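BB_2cx5_001 (Thermus thermophilus, PDB 3RI0) is a designed epitope scaffold, made to present a linear, probably HIV-derived, epitope grafted onto a protein related to aminoacyl-tRNA editing domains. Local coordinates at residues V24-S29 and K34-A39; G19-V24 and P140-A145; Y60-S65 and A152-G157. The protein carries 6 engineered substitutions. One frame throughout, in Å; residues are numbered along the deposited sequence.

Interaction 1: V24-S29 and K34-A39; sequences VELPAS and KEAAQA
Leu26, in the loop just past strand 23-25, points its side chain at helix 33-39 and touches it chiefly through CD1. That atom lies 3.9 Å from CB of Ala39 and 4.2 Å from CB of Ala36. Ala39 points its methyl at the loop, whereas Ala36 is met along its flank, where CD1 of Leu26 comes within 3.8 Å of both CA and O of Ala36. Seen from CD1 the two methyls stand about 96° apart, which places the leucine tip over the shallow notch between them. The torsions explain this reach. CG of Leu26 sits beside its backbone N, opposite the carbonyl carbon (chi1 -49°), and the chain then runs straight on to CD1 (chi2 -173°), while CD2 lies slightly farther off, on the Ala39 side. The alanines keep the surface low, and the nearest CA atoms, Leu26 and Ala39, are still 7.3 Å apart, so the apolar contact is carried by the Leu26 side chain. Leu135 of strand 134-138 touches both Leu26 and Ala36 and joins loop, helix and sheet, and Val40 meets Leu26 just past the helix.

At the other end, Glu35 extends its carboxylate toward the loop at Ser29. OE2 of Glu35 stops 3.4 Å from O of Ser29. The other oxygen, OE1, accepts from OG1 of Thr32 and N of Arg31 just before the helix, which probably fixes how the carboxylate is turned.

The chemistry is therefore divided. Apolar contact of Leu26 with two alanines supplies the attraction, whereas the Glu35-Ser29 approach brings together two acceptors and is probably neutral or mildly unfavourable; the glutamate's bonding serves its own helix start rather than the loop.

Interaction 2: G19-V24 and P140-A145; sequences GHLKVV and PKELLA
His20 and Glu142 meet head-on: NE2 of the histidine donates to OE2 of the glutamate across 2.7 Å, with an N-H...O angle of 150°. The oxygen lies at the ring edge, close to the imidazole plane, and the proton comes in nearly along the C-O direction of the carboxylate, whose plane is turned 45° from that of the ring. This His-carboxylate bond is the tight part of the contact. Leu21 completes it. Its CD2 passes 3.6 Å from OE1 and 3.9 Å from OE2 of Glu142, putting a methyl against both carboxylate oxygens, while CG of Leu21 stands 4.1 Å above the His20 ring, over its centre. The imidazole reaches this place because its CG sits between the backbone N and the carbonyl carbon (chi1 65°), folding the ring back beside Leu21. The second carboxylate oxygen, OE1, is taken by the backbone N of Thr139, so both oxygens have a donor; the nearby start of the helix would be expected to stabilise their negative charge.

Elsewhere the two segments stand apart. The nearest CA atoms, those of Leu21 and Glu142, are 9.6 Å from each other, and only 108 Å² is buried. His20 itself lies on the exposed side, as does Lys22, which bends back within its own loop to give NZ to O of Gly19 at 2.9 Å.

Leu21 packs inward on Leu13 of helix 4-15, and Gln10 of that helix bonds to O of Leu21 and N of Val23. On the other partner, Leu143 turns from the contact toward Pro104 of a loop and Leu115 of strand 113-116. The bridge thus links the approach to strand 23-25 with helix 140-147, which follows that strand's antiparallel neighbour 134-138.

Interaction 3: Y60-S65 and A152-G157; sequences YLFLVS and ADLKEG
Phe62 and Leu154 form the apolar part of this buried contact, and they meet at the edge of the ring. CD2 of Phe62 is 4.1 Å from CD2 of Leu154 and 4.2 Å from its CD1, so both leucine methyls reach the same ring carbon. CD2 of Leu154 lies near the ring plane, which makes this an edge approach instead of packing over a face, and the two side chains cross at about a right angle. Each has CG beside its backbone N, opposite the carbonyl carbon (chi1 -64° for Phe62 and -54° for Leu154), which sends them toward each other from strand and loop. The spacing is that of ordinary, fairly relaxed van der Waals contact.

A second kind of contact joins side chain to main chain: CD1 of Leu154 lies 4.2 Å from O of Leu63, so the leucine also covers part of the strand's backbone. Leu154 supplies nearly half of the 140 Å² buried.

Charged interactions lie outside the pair. OD2 of Asp153 makes a salt bridge to NZ of Lys74, which also donates to O of Lys155; together they fasten the loop to helix 72-79.

That helix closes over the contact, with Ala75 touching Phe62 and Leu78 touching Leu154. Strand 113-116 runs parallel to both 59-65 and 150-152 and pairs with each; its Tyr114 meets the Phe62 ring, planes about 20° apart, and touches Leu154. Leu154, just past strand 150-152, thereby packs against strand 59-65, two strands across the sheet.

From the N terminus, 19-24 opens interaction 2 before 24-29 opens interaction 1, the two sharing Val24 at strand 23-25. Interaction 1 closes first, at 34-39 after only four intervening residues, and this short loop lies wholly within the long one that interaction 2 completes at 140-145. Interaction 3 opens at 60-65, inside that long loop, and closes at 152-157, beyond its end, so interactions 2 and 3 cross while 1 and 3 follow in series. Their centres stand 18 to 23 Å apart. Between them they tie the loops flanking edge strand 23-25 to helices 33-39 and 140-147, and the C-terminal tail to strand 59-65, round one mixed sheet.

Interaction 1: V24-S29 and K34-A39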
ATOM      1  N   VAL A  24       6.412  -1.896  12.407  1.00 17.49           N
ATOM      2  CA  VAL A  24       7.786  -1.636  12.807  1.00 17.81           C
ATOM      3  C   VAL A  24       8.228  -0.219  12.444  1.00 19.40           C
ATOM      4  O   VAL A  24       7.865   0.307  11.388  1.00 18.19           O
ATOM      5  CB  VAL A  24       8.706  -2.692  12.140  1.00 18.64           C
ATOM      6  CG1 VAL A  24      10.106  -2.172  11.997  1.00 18.55           C
ATOM      7  CG2 VAL A  24       8.676  -3.977  12.956  1.00 18.36           C
ATOM      8  N   GLU A  25       9.013   0.400  13.318  1.00 21.48           N
ATOM      9  CA  GLU A  25       9.456   1.769  13.087  1.00 23.43           C
ATOM     10  C   GLU A  25      10.943   1.852  12.780  1.00 22.92           C
ATOM     11  O   GLU A  25      11.779   1.409  13.561  1.00 22.58           O
ATOM     12  CB  GLU A  25       9.129   2.628  14.306  1.00 26.91           C
ATOM     13  CG  GLU A  25       9.034   4.109  14.012  1.00 32.36           C
ATOM     14  CD  GLU A  25       7.770   4.724  14.580  1.00 35.48           C
ATOM     15  OE1 GLU A  25       7.658   4.798  15.822  1.00 38.14           O
ATOM     16  OE2 GLU A  25       6.884   5.123  13.789  1.00 35.95           O
ATOM     17  N   LEU A  26      11.260   2.426  11.630  1.00 23.13           N
ATOM     18  CA  LEU A  26      12.632   2.574  11.184  1.00 23.52           C
ATOM     19  C   LEU A  26      13.211   3.940  11.554  1.00 23.46           C
ATOM     20  O   LEU A  26      12.481   4.893  11.843  1.00 23.94           O
ATOM     21  CB  LEU A  26      12.704   2.366   9.673  1.00 24.21           C
ATOM     22  CG  LEU A  26      12.008   1.110   9.136  1.00 26.45           C
ATOM     23  CD1 LEU A  26      12.312   0.974   7.657  1.00 25.50           C
ATOM     24  CD2 LEU A  26      12.464  -0.129   9.897  1.00 24.34           C
ATOM     25  N   PRO A  27      14.547   4.053  11.539  1.00 24.23           N
ATOM     26  CA  PRO A  27      15.251   5.293  11.880  1.00 25.48           C
ATOM     27  C   PRO A  27      14.790   6.515  11.103  1.00 27.23           C
ATOM     28  O   PRO A  27      14.529   6.428   9.912  1.00 26.15           O
ATOM     29  CB  PRO A  27      16.711   4.967  11.558  1.00 24.24           C
ATOM     30  CG  PRO A  27      16.782   3.486  11.685  1.00 24.94           C
ATOM     31  CD  PRO A  27      15.496   3.038  11.060  1.00 23.95           C
ATOM     32  N   ALA A  28      14.670   7.647  11.785  1.00 31.36           N
ATOM     33  CA  ALA A  28      14.321   8.872  11.094  1.00 36.75           C
ATOM     34  C   ALA A  28      15.584   8.992  10.251  1.00 40.28           C
ATOM     35  O   ALA A  28      16.687   9.008  10.798  1.00 42.75           O
ATOM     36  CB  ALA A  28      14.215  10.028  12.086  1.00 37.61           C
ATOM     37  N   SER A  29      15.424   9.031   8.932  1.00 43.07           N
ATOM     38  CA  SER A  29      16.536   9.086   7.967  1.00 45.33           C
ATOM     39  C   SER A  29      16.060   8.113   6.904  1.00 48.09           C
ATOM     40  O   SER A  29      16.794   7.701   6.006  1.00 49.58           O
ATOM     41  CB  SER A  29      17.829   8.510   8.558  1.00 44.56           C
ATOM     42  OG  SER A  29      18.185   7.302   7.893  1.00 45.00           O
ATOM     43  N   LYS A  34      13.797   2.343  -1.239  1.00 40.89           N
ATOM     44  CA  LYS A  34      15.099   1.693  -1.204  1.00 40.54           C
ATOM     45  C   LYS A  34      15.665   1.653   0.215  1.00 39.71           C
ATOM     46  O   LYS A  34      16.213   0.634   0.648  1.00 37.94           O
ATOM     47  CB  LYS A  34      16.081   2.416  -2.135  1.00 41.60           C
ATOM     48  CG  LYS A  34      17.016   1.472  -2.851  1.00 43.94           C
ATOM     49  CD  LYS A  34      17.649   0.516  -1.856  1.00 45.38           C
ATOM     50  CE  LYS A  34      18.080  -0.785  -2.511  1.00 47.44           C
ATOM     51  NZ  LYS A  34      18.416  -1.793  -1.465  1.00 48.28           N
ATOM     52  N   GLU A  35      15.530   2.768   0.927  1.00 38.41           N
ATOM     53  CA  GLU A  35      16.021   2.885   2.297  1.00 37.47           C
ATOM     54  C   GLU A  35      15.282   1.918   3.228  1.00 35.44           C
ATOM     55  O   GLU A  35      15.892   1.238   4.048  1.00 33.73           O
ATOM     56  CB  GLU A  35      15.838   4.332   2.778  1.00 37.56           C
ATOM     57  CG  GLU A  35      16.571   5.357   1.919  1.00 40.31           C
ATOM     58  CD  GLU A  35      16.120   6.789   2.167  1.00 42.40           C
ATOM     59  OE1 GLU A  35      14.932   7.096   1.933  1.00 42.08           O
ATOM     60  OE2 GLU A  35      16.955   7.620   2.595  1.00 42.84           O
ATOM     61  N   ALA A  36      13.963   1.871   3.085  1.00 34.32           N
ATOM     62  CA  ALA A  36      13.126   1.005   3.906  1.00 32.78           C
ATOM     63  C   ALA A  36      13.515  -0.459   3.777  1.00 31.49           C
ATOM     64  O   ALA A  36      13.710  -1.143   4.773  1.00 30.58           O
ATOM     65  CB  ALA A  36      11.651   1.189   3.520  1.00 32.08           C
ATOM     66  N   ALA A  37      13.635  -0.927   2.539  1.00 31.41           N
ATOM     67  CA  ALA A  37      13.973  -2.317   2.253  1.00 30.44           C
ATOM     68  C   ALA A  37      15.312  -2.766   2.829  1.00 31.48           C
ATOM     69  O   ALA A  37      15.430  -3.871   3.355  1.00 30.45           O
ATOM     70  CB  ALA A  37      13.948  -2.556   0.747  1.00 29.93           C
ATOM     71  N   GLN A  38      16.327  -1.919   2.716  1.00 33.62           N
ATOM     72  CA  GLN A  38      17.648  -2.264   3.233  1.00 34.21           C
ATOM     73  C   GLN A  38      17.596  -2.474   4.741  1.00 32.95           C
ATOM     74  O   GLN A  38      18.138  -3.449   5.252  1.00 33.82           O
ATOM     75  CB  GLN A  38      18.658  -1.157   2.897  1.00 35.88           C
ATOM     76  CG  GLN A  38      20.054  -1.389   3.483  1.00 39.10           C
ATOM     77  CD  GLN A  38      20.944  -2.258   2.614  1.00 41.10           C
ATOM     78  OE1 GLN A  38      20.517  -3.287   2.087  1.00 43.95           O
ATOM     79  NE2 GLN A  38      22.203  -1.852   2.474  1.00 39.81           N
ATOM     80  N   ALA A  39      16.930  -1.559   5.442  1.00 31.47           N
ATOM     81  CA  ALA A  39      16.811  -1.623   6.903  1.00 29.99           C
ATOM     82  C   ALA A  39      16.259  -2.946   7.425  1.00 29.17           C
ATOM     83  O   ALA A  39      16.674  -3.421   8.477  1.00 30.66           O
ATOM     84  CB  ALA A  39      15.950  -0.475   7.411  1.00 28.98           C
TER

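Interaction 2: G19-V24 and P140-A145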
ATOM      1  N   GLY A  19      -3.953  -9.136  14.167  1.00 17.13           N
ATOM      2  CA  GLY A  19      -3.116  -8.547  15.195  1.00 17.25           C
ATOM      3  C   GLY A  19      -1.741  -9.163  15.324  1.00 16.51           C
ATOM      4  O   GLY A  19      -0.895  -8.620  16.024  1.00 18.25           O
ATOM      5  N   HIS A  20      -1.495 -10.293  14.671  1.00 16.93           N
ATOM      6  CA  HIS A  20      -0.177 -10.907  14.771  1.00 18.28           C
ATOM      7  C   HIS A  20       0.839 -10.213  13.865  1.00 17.65           C
ATOM      8  O   HIS A  20       2.032 -10.444  14.002  1.00 18.39           O
ATOM      9  CB  HIS A  20      -0.242 -12.396  14.439  1.00 18.12           C
ATOM     10  CG  HIS A  20      -0.637 -12.685  13.024  1.00 18.37           C
ATOM     11  ND1 HIS A  20      -1.910 -12.459  12.546  1.00 18.42           N
ATOM     12  CD2 HIS A  20       0.064 -13.214  11.993  1.00 15.20           C
ATOM     13  CE1 HIS A  20      -1.977 -12.842  11.284  1.00 16.48           C
ATOM     14  NE2 HIS A  20      -0.793 -13.306  10.922  1.00 15.66           N
ATOM     15  N   LEU A  21       0.364  -9.375  12.944  1.00 18.22           N
ATOM     16  CA  LEU A  21       1.265  -8.619  12.067  1.00 18.90           C
ATOM     17  C   LEU A  21       1.645  -7.393  12.894  1.00 17.58           C
ATOM     18  O   LEU A  21       0.767  -6.743  13.464  1.00 16.30           O
ATOM     19  CB  LEU A  21       0.545  -8.189  10.782  1.00 19.99           C
ATOM     20  CG  LEU A  21      -0.023  -9.345   9.937  1.00 22.13           C
ATOM     21  CD1 LEU A  21      -0.776  -8.795   8.724  1.00 22.37           C
ATOM     22  CD2 LEU A  21       1.121 -10.246   9.469  1.00 22.48           C
ATOM     23  N   LYS A  22       2.939  -7.088  12.968  1.00 15.52           N
ATOM     24  CA  LYS A  22       3.427  -5.973  13.777  1.00 15.78           C
ATOM     25  C   LYS A  22       4.008  -4.817  12.981  1.00 15.63           C
ATOM     26  O   LYS A  22       4.848  -5.020  12.099  1.00 13.37           O
ATOM     27  CB  LYS A  22       4.504  -6.462  14.755  1.00 16.74           C
ATOM     28  CG  LYS A  22       4.141  -7.739  15.511  1.00 18.27           C
ATOM     29  CD  LYS A  22       2.854  -7.566  16.295  1.00 20.31           C
ATOM     30  CE  LYS A  22       2.565  -8.779  17.158  1.00 22.63           C
ATOM     31  NZ  LYS A  22       1.293  -8.607  17.934  1.00 24.50           N
ATOM     32  N   VAL A  23       3.563  -3.605  13.308  1.00 13.15           N
ATOM     33  CA  VAL A  23       4.072  -2.415  12.648  1.00 14.47           C
ATOM     34  C   VAL A  23       5.427  -2.119  13.271  1.00 15.92           C
ATOM     35  O   VAL A  23       5.574  -2.097  14.496  1.00 17.50           O
ATOM     36  CB  VAL A  23       3.149  -1.203  12.841  1.00 13.62           C
ATOM     37  CG1 VAL A  23       3.810   0.039  12.246  1.00 14.28           C
ATOM     38  CG2 VAL A  23       1.828  -1.450  12.156  1.00  9.85           C
ATOM     39  N   VAL A  24       6.412  -1.896  12.407  1.00 17.49           N
ATOM     40  CA  VAL A  24       7.786  -1.636  12.807  1.00 17.81           C
ATOM     41  C   VAL A  24       8.228  -0.219  12.444  1.00 19.40           C
ATOM     42  O   VAL A  24       7.865   0.307  11.388  1.00 18.19           O
ATOM     43  CB  VAL A  24       8.706  -2.692  12.140  1.00 18.64           C
ATOM     44  CG1 VAL A  24      10.106  -2.172  11.997  1.00 18.55           C
ATOM     45  CG2 VAL A  24       8.676  -3.977  12.956  1.00 18.36           C
ATOM     46  N   PRO A 140       1.909 -12.445   0.856  1.00 21.08           N
ATOM     47  CA  PRO A 140       0.970 -11.956  -0.151  1.00 20.45           C
ATOM     48  C   PRO A 140      -0.443 -12.459   0.120  1.00 20.50           C
ATOM     49  O   PRO A 140      -1.417 -11.744  -0.099  1.00 19.96           O
ATOM     50  CB  PRO A 140       1.541 -12.522  -1.439  1.00 20.68           C
ATOM     51  CG  PRO A 140       3.007 -12.421  -1.201  1.00 21.81           C
ATOM     52  CD  PRO A 140       3.132 -12.962   0.211  1.00 22.88           C
ATOM     53  N   LYS A 141      -0.544 -13.687   0.626  1.00 21.26           N
ATOM     54  CA  LYS A 141      -1.841 -14.284   0.915  1.00 21.60           C
ATOM     55  C   LYS A 141      -2.587 -13.449   1.944  1.00 20.51           C
ATOM     56  O   LYS A 141      -3.784 -13.191   1.799  1.00 19.55           O
ATOM     57  CB  LYS A 141      -1.666 -15.718   1.430  1.00 23.28           C
ATOM     58  CG  LYS A 141      -2.766 -16.667   0.963  1.00 28.00           C
ATOM     59  CD  LYS A 141      -2.702 -18.043   1.638  1.00 31.22           C
ATOM     60  CE  LYS A 141      -3.804 -18.967   1.101  1.00 32.85           C
ATOM     61  NZ  LYS A 141      -4.032 -20.200   1.915  1.00 32.24           N
ATOM     62  N   GLU A 142      -1.878 -13.030   2.989  1.00 20.38           N
ATOM     63  CA  GLU A 142      -2.477 -12.210   4.033  1.00 20.31           C
ATOM     64  C   GLU A 142      -2.845 -10.852   3.470  1.00 20.83           C
ATOM     65  O   GLU A 142      -3.944 -10.361   3.693  1.00 23.43           O
ATOM     66  CB  GLU A 142      -1.515 -12.050   5.209  1.00 22.46           C
ATOM     67  CG  GLU A 142      -1.221 -13.358   5.938  1.00 22.99           C
ATOM     68  CD  GLU A 142      -0.244 -13.194   7.090  1.00 24.32           C
ATOM     69  OE1 GLU A 142       0.896 -12.738   6.857  1.00 22.21           O
ATOM     70  OE2 GLU A 142      -0.623 -13.530   8.233  1.00 25.13           O
ATOM     71  N   LEU A 143      -1.930 -10.246   2.725  1.00 20.52           N
ATOM     72  CA  LEU A 143      -2.192  -8.938   2.134  1.00 19.73           C
ATOM     73  C   LEU A 143      -3.510  -8.985   1.361  1.00 20.88           C
ATOM     74  O   LEU A 143      -4.329  -8.069   1.471  1.00 20.28           O
ATOM     75  CB  LEU A 143      -1.036  -8.529   1.206  1.00 18.43           C
ATOM     76  CG  LEU A 143      -1.140  -7.139   0.559  1.00 20.50           C
ATOM     77  CD1 LEU A 143      -1.238  -6.067   1.644  1.00 17.19           C
ATOM     78  CD2 LEU A 143       0.066  -6.886  -0.321  1.00 19.70           C
ATOM     79  N   LEU A 144      -3.709 -10.049   0.585  1.00 19.55           N
ATOM     80  CA  LEU A 144      -4.931 -10.215  -0.197  1.00 21.05           C
ATOM     81  C   LEU A 144      -6.156 -10.398   0.687  1.00 21.81           C
ATOM     82  O   LEU A 144      -7.233  -9.887   0.367  1.00 21.39           O
ATOM     83  CB  LEU A 144      -4.810 -11.425  -1.133  1.00 21.88           C
ATOM     84  CG  LEU A 144      -3.908 -11.283  -2.358  1.00 23.68           C
ATOM     85  CD1 LEU A 144      -3.764 -12.625  -3.064  1.00 24.05           C
ATOM     86  CD2 LEU A 144      -4.501 -10.232  -3.299  1.00 24.00           C
ATOM     87  N   ALA A 145      -5.998 -11.131   1.790  1.00 21.53           N
ATOM     88  CA  ALA A 145      -7.111 -11.366   2.704  1.00 22.18           C
ATOM     89  C   ALA A 145      -7.496 -10.074   3.414  1.00 22.12           C
ATOM     90  O   ALA A 145      -8.657  -9.851   3.726  1.00 23.67           O
ATOM     91  CB  ALA A 145      -6.740 -12.434   3.732  1.00 22.47           C
TER

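Interaction 3: Y60-S65 and A152-G157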
ATOM      1  N   TYR A  60     -10.039   4.295  -6.286  1.00 20.44           N
ATOM      2  CA  TYR A  60      -9.536   2.918  -6.239  1.00 19.83           C
ATOM      3  C   TYR A  60      -8.136   2.834  -5.630  1.00 18.69           C
ATOM      4  O   TYR A  60      -7.392   3.825  -5.607  1.00 17.00           O
ATOM      5  CB  TYR A  60      -9.505   2.293  -7.632  1.00 22.54           C
ATOM      6  CG  TYR A  60     -10.722   2.587  -8.462  1.00 27.90           C
ATOM      7  CD1 TYR A  60     -10.867   3.820  -9.100  1.00 29.93           C
ATOM      8  CD2 TYR A  60     -11.741   1.645  -8.609  1.00 29.35           C
ATOM      9  CE1 TYR A  60     -11.988   4.109  -9.862  1.00 30.68           C
ATOM     10  CE2 TYR A  60     -12.875   1.928  -9.371  1.00 33.01           C
ATOM     11  CZ  TYR A  60     -12.985   3.165  -9.995  1.00 33.01           C
ATOM     12  OH  TYR A  60     -14.095   3.452 -10.754  1.00 37.57           O
ATOM     13  N   LEU A  61      -7.774   1.634  -5.179  1.00 17.36           N
ATOM     14  CA  LEU A  61      -6.482   1.411  -4.550  1.00 17.46           C
ATOM     15  C   LEU A  61      -5.615   0.451  -5.365  1.00 18.13           C
ATOM     16  O   LEU A  61      -6.074  -0.613  -5.790  1.00 18.73           O
ATOM     17  CB  LEU A  61      -6.691   0.837  -3.144  1.00 14.82           C
ATOM     18  CG  LEU A  61      -5.690   1.112  -2.014  1.00 17.11           C
ATOM     19  CD1 LEU A  61      -5.408  -0.192  -1.312  1.00 16.72           C
ATOM     20  CD2 LEU A  61      -4.401   1.736  -2.521  1.00 15.51           C
ATOM     21  N   PHE A  62      -4.356   0.823  -5.576  1.00 17.48           N
ATOM     22  CA  PHE A  62      -3.438  -0.031  -6.319  1.00 16.76           C
ATOM     23  C   PHE A  62      -2.180  -0.322  -5.513  1.00 17.81           C
ATOM     24  O   PHE A  62      -1.455   0.581  -5.118  1.00 18.32           O
ATOM     25  CB  PHE A  62      -3.075   0.611  -7.656  1.00 15.04           C
ATOM     26  CG  PHE A  62      -4.248   0.770  -8.582  1.00 14.55           C
ATOM     27  CD1 PHE A  62      -5.030   1.920  -8.540  1.00 14.97           C
ATOM     28  CD2 PHE A  62      -4.578  -0.234  -9.491  1.00 14.32           C
ATOM     29  CE1 PHE A  62      -6.135   2.077  -9.394  1.00 15.43           C
ATOM     30  CE2 PHE A  62      -5.684  -0.095 -10.352  1.00 16.64           C
ATOM     31  CZ  PHE A  62      -6.458   1.067 -10.302  1.00 15.81           C
ATOM     32  N   LEU A  63      -1.936  -1.604  -5.271  1.00 17.60           N
ATOM     33  CA  LEU A  63      -0.777  -2.045  -4.502  1.00 18.71           C
ATOM     34  C   LEU A  63       0.287  -2.477  -5.519  1.00 20.77           C
ATOM     35  O   LEU A  63       0.134  -3.497  -6.202  1.00 20.17           O
ATOM     36  CB  LEU A  63      -1.196  -3.202  -3.600  1.00 17.85           C
ATOM     37  CG  LEU A  63      -2.476  -2.848  -2.838  1.00 17.71           C
ATOM     38  CD1 LEU A  63      -3.006  -4.065  -2.110  1.00 18.72           C
ATOM     39  CD2 LEU A  63      -2.194  -1.714  -1.863  1.00 18.83           C
ATOM     40  N   VAL A  64       1.359  -1.694  -5.609  1.00 20.69           N
ATOM     41  CA  VAL A  64       2.415  -1.942  -6.583  1.00 21.37           C
ATOM     42  C   VAL A  64       3.748  -2.330  -5.979  1.00 22.37           C
ATOM     43  O   VAL A  64       4.151  -1.812  -4.937  1.00 23.62           O
ATOM     44  CB  VAL A  64       2.642  -0.676  -7.455  1.00 20.48           C
ATOM     45  CG1 VAL A  64       3.802  -0.895  -8.420  1.00 19.36           C
ATOM     46  CG2 VAL A  64       1.369  -0.338  -8.209  1.00 20.64           C
ATOM     47  N   SER A  65       4.439  -3.248  -6.641  1.00 21.90           N
ATOM     48  CA  SER A  65       5.750  -3.669  -6.183  1.00 22.43           C
ATOM     49  C   SER A  65       6.642  -2.431  -6.143  1.00 22.99           C
ATOM     50  O   SER A  65       6.492  -1.522  -6.955  1.00 23.40           O
ATOM     51  CB  SER A  65       6.342  -4.700  -7.141  1.00 21.86           C
ATOM     52  OG  SER A  65       7.685  -4.993  -6.795  1.00 22.66           O
ATOM     53  N   ALA A 152      -3.687  -8.674 -10.233  1.00 25.06           N
ATOM     54  CA  ALA A 152      -3.681  -8.105 -11.574  1.00 23.08           C
ATOM     55  C   ALA A 152      -2.314  -7.736 -12.135  1.00 23.23           C
ATOM     56  O   ALA A 152      -1.324  -7.611 -11.414  1.00 22.81           O
ATOM     57  CB  ALA A 152      -4.586  -6.875 -11.612  1.00 23.17           C
ATOM     58  N   ASP A 153      -2.283  -7.564 -13.449  1.00 23.61           N
ATOM     59  CA  ASP A 153      -1.080  -7.175 -14.158  1.00 25.62           C
ATOM     60  C   ASP A 153      -1.192  -5.652 -14.230  1.00 25.79           C
ATOM     61  O   ASP A 153      -2.038  -5.122 -14.960  1.00 24.53           O
ATOM     62  CB  ASP A 153      -1.088  -7.812 -15.552  1.00 27.13           C
ATOM     63  CG  ASP A 153      -0.155  -7.122 -16.503  1.00 27.66           C
ATOM     64  OD1 ASP A 153       1.011  -6.882 -16.120  1.00 28.88           O
ATOM     65  OD2 ASP A 153      -0.584  -6.817 -17.632  1.00 29.13           O
ATOM     66  N   LEU A 154      -0.338  -4.952 -13.487  1.00 25.40           N
ATOM     67  CA  LEU A 154      -0.428  -3.496 -13.420  1.00 27.68           C
ATOM     68  C   LEU A 154       0.760  -2.633 -13.865  1.00 29.13           C
ATOM     69  O   LEU A 154       0.575  -1.489 -14.273  1.00 27.31           O
ATOM     70  CB  LEU A 154      -0.786  -3.096 -11.984  1.00 24.30           C
ATOM     71  CG  LEU A 154      -2.031  -3.730 -11.365  1.00 24.12           C
ATOM     72  CD1 LEU A 154      -2.020  -3.506  -9.845  1.00 21.83           C
ATOM     73  CD2 LEU A 154      -3.271  -3.138 -11.998  1.00 20.71           C
ATOM     74  N   LYS A 155       1.966  -3.173 -13.776  1.00 33.45           N
ATOM     75  CA  LYS A 155       3.175  -2.428 -14.106  1.00 37.90           C
ATOM     76  C   LYS A 155       3.414  -2.095 -15.565  1.00 41.12           C
ATOM     77  O   LYS A 155       2.757  -2.620 -16.461  1.00 42.83           O
ATOM     78  CB  LYS A 155       4.400  -3.185 -13.607  1.00 38.16           C
ATOM     79  CG  LYS A 155       4.775  -4.335 -14.511  1.00 38.68           C
ATOM     80  CD  LYS A 155       5.154  -5.552 -13.712  1.00 41.90           C
ATOM     81  CE  LYS A 155       5.231  -6.794 -14.587  1.00 43.25           C
ATOM     82  NZ  LYS A 155       6.494  -6.893 -15.351  1.00 44.08           N
ATOM     83  N   GLU A 156       4.381  -1.211 -15.787  1.00 44.34           N
ATOM     84  CA  GLU A 156       4.767  -0.812 -17.126  1.00 47.09           C
ATOM     85  C   GLU A 156       5.780  -1.853 -17.594  1.00 49.09           C
ATOM     86  O   GLU A 156       6.670  -2.252 -16.839  1.00 49.56           O
ATOM     87  CB  GLU A 156       5.380   0.589 -17.097  1.00 47.38           C
ATOM     88  CG  GLU A 156       4.418   1.644 -16.562  1.00 47.76           C
ATOM     89  CD  GLU A 156       4.796   3.058 -16.966  1.00 48.57           C
ATOM     90  OE1 GLU A 156       5.858   3.534 -16.535  1.00 48.96           O
ATOM     91  OE2 GLU A 156       4.028   3.693 -17.723  1.00 49.40           O
ATOM     92  N   GLY A 157       5.627  -2.309 -18.835  1.00 50.71           N
ATOM     93  CA  GLY A 157       6.520  -3.327 -19.366  1.00 53.07           C
ATOM     94  C   GLY A 157       7.317  -2.925 -20.593  1.00 54.74           C
ATOM     95  O   GLY A 157       7.604  -1.715 -20.750  1.00 55.56           O
TER